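Similar to hydroxylamine oxidoreductase (Kuenenia stuttgartiensis, PDB 6H5L) probably acts as a multiheme c-type oxidoreductase of the hydroxylamine oxidoreductase family, forming part of a reducing complex that carries electrons along an extended chain of hemes. Local coordinates at residues G441-F446 with N461-W466. Residues are numbered along the deposited sequence; the frame is centred on the assembly and turned at random.
Sequences GVYGMF and NRLWFW. With HEC (heme c), chain F.
The CA atoms of Val442 and Asn461 are the nearest pair across the contact, 6.2 Å apart, where the residues leading into the short, weakly bonded turn 443-446 meet helix 455-476 without a hydrogen bond between the two segments. Met445 illustrates how a flexible thioether fills such a junction: bent at chi2 (87°), its chain enters a hole formed by Asn461, Arg462, Phe465 and Trp466, a knobs-into-holes fit. Its sulfur passes alongside Asn461, with SD 3.5 Å from CB of that residue, while the terminal methyl lies over one face of the Trp466 ring, Met445 CE standing 3.4 Å from the centroid of the five-membered ring in a CH-pi contact almost on the ring normal. Met493 of the second subunit, another copy of this protein, packs on Met445 and Trp466, so the knob lies close to a subunit interface. Val442 packs on two rings of the helix. With CG2 anti to the backbone N, that methyl lies over one face of Phe465, 3.8 Å from the ring centroid, and Val442 CB meets CH2 of Trp464 at 3.6 Å. The same turn of helix reaches the multiheme core that gives this family its character: Phe446 belongs to a heme c pocket, its CE2 3.5 Å from C2B of the porphyrin, and the heme iron carries a water. Phe465 CE2 and Phe446 CZ meet obliquely. Within helix 455-476, Trp464 NE1 donates to Asn461 OD1 (3.0 Å) in the carbonyl plane, on a lone pair, the bond being bent, with the oxygen tilted out of the indole plane; ND2 of the same amide is bonded to Asn458. A leucine in place of Asn461 would probably leave the buried indole N-H of Trp464 without this acceptor and the ring less firmly set against Val442. Beyond the knob, Arg462 forms a salt bridge with Glu494 of helix 480-513.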
loop_
_atom_site.group_PDB
_atom_site.type_symbol
_atom_site.label_atom_id
_atom_site.label_comp_id
_atom_site.label_asym_id
_atom_site.label_seq_id
_atom_site.Cartn_x
_atom_site.Cartn_y
_atom_site.Cartn_z
ATOM N N GLY A 441 -36.691 -25.932 -48.727
ATOM C CA GLY A 441 -37.603 -24.913 -49.207
ATOM C C GLY A 441 -37.247 -23.498 -48.818
ATOM O O GLY A 441 -37.980 -22.565 -49.157
ATOM N N VAL A 442 -36.126 -23.306 -48.117
ATOM C CA VAL A 442 -35.785 -22.001 -47.554
ATOM C C VAL A 442 -35.081 -21.088 -48.545
ATOM O O VAL A 442 -34.700 -19.971 -48.175
ATOM C CB VAL A 442 -34.915 -22.209 -46.296
ATOM C CG1 VAL A 442 -33.455 -22.460 -46.678
ATOM C CG2 VAL A 442 -35.053 -21.043 -45.325
ATOM N N TYR A 443 -34.906 -21.521 -49.798
ATOM C CA TYR A 443 -34.120 -20.741 -50.753
ATOM C C TYR A 443 -34.667 -19.327 -50.915
ATOM O O TYR A 443 -33.897 -18.374 -51.080
ATOM C CB TYR A 443 -34.074 -21.453 -52.103
ATOM C CG TYR A 443 -35.416 -21.549 -52.792
ATOM C CD1 TYR A 443 -36.291 -22.585 -52.504
ATOM C CD2 TYR A 443 -35.803 -20.603 -53.732
ATOM C CE1 TYR A 443 -37.518 -22.676 -53.131
ATOM C CE2 TYR A 443 -37.027 -20.685 -54.363
ATOM C CZ TYR A 443 -37.882 -21.723 -54.059
ATOM O OH TYR A 443 -39.104 -21.810 -54.686
ATOM N N GLY A 444 -35.992 -19.172 -50.873
ATOM C CA GLY A 444 -36.598 -17.859 -51.014
ATOM C C GLY A 444 -36.226 -16.890 -49.912
ATOM O O GLY A 444 -36.333 -15.673 -50.104
ATOM N N MET A 445 -35.797 -17.405 -48.758
ATOM C CA MET A 445 -35.268 -16.551 -47.702
ATOM C C MET A 445 -34.026 -15.800 -48.164
ATOM O O MET A 445 -33.754 -14.692 -47.688
ATOM C CB MET A 445 -34.931 -17.401 -46.476
ATOM C CG MET A 445 -35.247 -16.774 -45.141
ATOM S SD MET A 445 -36.949 -17.093 -44.647
ATOM C CE MET A 445 -36.986 -16.261 -43.066
ATOM N N PHE A 446 -33.272 -16.383 -49.095
ATOM C CA PHE A 446 -31.948 -15.907 -49.474
ATOM C C PHE A 446 -31.931 -15.192 -50.817
ATOM O O PHE A 446 -31.212 -14.200 -50.977
ATOM C CB PHE A 446 -30.960 -17.082 -49.524
ATOM C CG PHE A 446 -30.820 -17.832 -48.220
ATOM C CD1 PHE A 446 -31.839 -18.649 -47.754
ATOM C CD2 PHE A 446 -29.656 -17.743 -47.478
ATOM C CE1 PHE A 446 -31.708 -19.336 -46.563
ATOM C CE2 PHE A 446 -29.518 -18.429 -46.288
ATOM C CZ PHE A 446 -30.546 -19.229 -45.831
ATOM N N ASN A 461 -41.969 -19.160 -44.936
ATOM C CA ASN A 461 -40.535 -19.243 -44.677
ATOM C C ASN A 461 -40.151 -18.424 -43.449
ATOM O O ASN A 461 -39.381 -18.883 -42.599
ATOM C CB ASN A 461 -39.750 -18.776 -45.902
ATOM C CG ASN A 461 -39.665 -19.838 -46.979
ATOM O OD1 ASN A 461 -39.835 -21.027 -46.709
ATOM N ND2 ASN A 461 -39.393 -19.415 -48.208
ATOM N N ARG A 462 -40.682 -17.205 -43.339
ATOM C CA ARG A 462 -40.415 -16.399 -42.152
ATOM C C ARG A 462 -41.038 -17.013 -40.905
ATOM O O ARG A 462 -40.546 -16.784 -39.793
ATOM C CB ARG A 462 -40.918 -14.972 -42.357
ATOM C CG ARG A 462 -40.035 -14.126 -43.266
ATOM C CD ARG A 462 -40.521 -12.687 -43.340
ATOM N NE ARG A 462 -41.819 -12.584 -43.995
ATOM C CZ ARG A 462 -41.983 -12.485 -45.310
ATOM N NH1 ARG A 462 -40.925 -12.477 -46.111
ATOM N NH2 ARG A 462 -43.201 -12.393 -45.825
ATOM N N LEU A 463 -42.111 -17.789 -41.064
ATOM C CA LEU A 463 -42.733 -18.430 -39.910
ATOM C C LEU A 463 -41.819 -19.494 -39.314
ATOM O O LEU A 463 -41.572 -19.503 -38.102
ATOM C CB LEU A 463 -44.084 -19.030 -40.310
ATOM C CG LEU A 463 -45.058 -19.478 -39.214
ATOM C CD1 LEU A 463 -46.482 -19.473 -39.740
ATOM C CD2 LEU A 463 -44.713 -20.859 -38.673
ATOM N N TRP A 464 -41.302 -20.399 -40.147
ATOM C CA TRP A 464 -40.551 -21.537 -39.634
ATOM C C TRP A 464 -39.046 -21.306 -39.575
ATOM O O TRP A 464 -38.358 -22.026 -38.842
ATOM C CB TRP A 464 -40.845 -22.793 -40.468
ATOM C CG TRP A 464 -40.272 -22.788 -41.856
ATOM C CD1 TRP A 464 -40.897 -22.387 -43.001
ATOM C CD2 TRP A 464 -38.967 -23.229 -42.248
ATOM N NE1 TRP A 464 -40.058 -22.537 -44.078
ATOM C CE2 TRP A 464 -38.866 -23.053 -43.642
ATOM C CE3 TRP A 464 -37.870 -23.750 -41.554
ATOM C CZ2 TRP A 464 -37.714 -23.375 -44.353
ATOM C CZ3 TRP A 464 -36.728 -24.072 -42.263
ATOM C CH2 TRP A 464 -36.659 -23.886 -43.648
ATOM N N PHE A 465 -38.512 -20.325 -40.308
ATOM C CA PHE A 465 -37.077 -20.079 -40.299
ATOM C C PHE A 465 -36.673 -18.823 -39.538
ATOM O O PHE A 465 -35.485 -18.661 -39.242
ATOM C CB PHE A 465 -36.537 -19.997 -41.736
ATOM C CG PHE A 465 -35.042 -20.133 -41.829
ATOM C CD1 PHE A 465 -34.437 -21.371 -41.684
ATOM C CD2 PHE A 465 -34.243 -19.025 -42.058
ATOM C CE1 PHE A 465 -33.063 -21.502 -41.766
ATOM C CE2 PHE A 465 -32.867 -19.150 -42.141
ATOM C CZ PHE A 465 -32.277 -20.390 -41.996
ATOM N N TRP A 466 -37.609 -17.931 -39.221
ATOM C CA TRP A 466 -37.302 -16.751 -38.422
ATOM C C TRP A 466 -37.995 -16.782 -37.068
ATOM O O TRP A 466 -37.333 -16.772 -36.027
ATOM C CB TRP A 466 -37.705 -15.474 -39.174
ATOM C CG TRP A 466 -36.612 -14.837 -39.960
ATOM C CD1 TRP A 466 -35.390 -15.365 -40.249
ATOM C CD2 TRP A 466 -36.643 -13.537 -40.558
ATOM N NE1 TRP A 466 -34.657 -14.476 -41.000
ATOM C CE2 TRP A 466 -35.405 -13.345 -41.202
ATOM C CE3 TRP A 466 -37.598 -12.516 -40.614
ATOM C CZ2 TRP A 466 -35.095 -12.173 -41.890
ATOM C CZ3 TRP A 466 -37.289 -11.353 -41.300
ATOM C CH2 TRP A 466 -36.049 -11.192 -41.929
HETATM FE FE HEC F . -25.596 -19.947 -42.094
HETATM C CHA HEC F . -27.128 -22.423 -40.359
HETATM C CHB HEC F . -26.085 -21.476 -45.007
HETATM C CHC HEC F . -25.123 -16.904 -43.781
HETATM C CHD HEC F . -24.428 -18.493 -39.267
HETATM N NA HEC F . -26.440 -21.656 -42.585
HETATM C C1A HEC F . -27.058 -22.550 -41.734
HETATM C C2A HEC F . -27.607 -23.617 -42.556
HETATM C C3A HEC F . -27.313 -23.351 -43.834
HETATM C C4A HEC F . -26.571 -22.109 -43.882
HETATM C CMA HEC F . -27.699 -24.219 -45.051
HETATM C CAA HEC F . -28.391 -24.858 -42.071
HETATM C CBA HEC F . -27.534 -25.690 -41.124
HETATM C CGA HEC F . -26.756 -26.705 -41.917
HETATM O O1A HEC F . -25.513 -26.748 -41.744
HETATM O O2A HEC F . -27.366 -27.454 -42.723
HETATM N NB HEC F . -25.532 -19.299 -44.064
HETATM C C1B HEC F . -25.917 -20.111 -45.104
HETATM C C2B HEC F . -26.121 -19.291 -46.281
HETATM C C3B HEC F . -25.852 -18.005 -45.940
HETATM C C4B HEC F . -25.478 -18.005 -44.535
HETATM C CMB HEC F . -26.564 -19.919 -47.624
HETATM C CAB HEC F . -25.884 -16.677 -46.752
HETATM C CBB HEC F . -25.805 -16.789 -48.293
HETATM N NC HEC F . -24.862 -18.044 -41.631
HETATM C C1C HEC F . -24.827 -16.920 -42.435
HETATM C C2C HEC F . -24.540 -15.767 -41.597
HETATM C C3C HEC F . -24.240 -16.225 -40.369
HETATM C C4C HEC F . -24.504 -17.652 -40.355
HETATM C CMC HEC F . -24.274 -14.343 -42.140
HETATM C CAC HEC F . -23.794 -15.401 -39.134
HETATM C CBC HEC F . -24.873 -14.378 -38.721
HETATM N ND HEC F . -25.767 -20.391 -40.102
HETATM C C1D HEC F . -25.164 -19.647 -39.093
HETATM C C2D HEC F . -25.441 -20.282 -37.824
HETATM C C3D HEC F . -26.289 -21.522 -38.162
HETATM C C4D HEC F . -26.439 -21.500 -39.600
HETATM C CMD HEC F . -24.961 -19.795 -36.438
HETATM C CAD HEC F . -26.878 -22.579 -37.201
HETATM C CBD HEC F . -27.670 -21.917 -36.077
HETATM C CGD HEC F . -28.213 -22.985 -35.169
HETATM O O1D HEC F . -28.140 -24.178 -35.557
HETATM O O2D HEC F . -28.719 -22.648 -34.068
HETATM O O HOH W 1 -27.462 -19.043 -41.702
#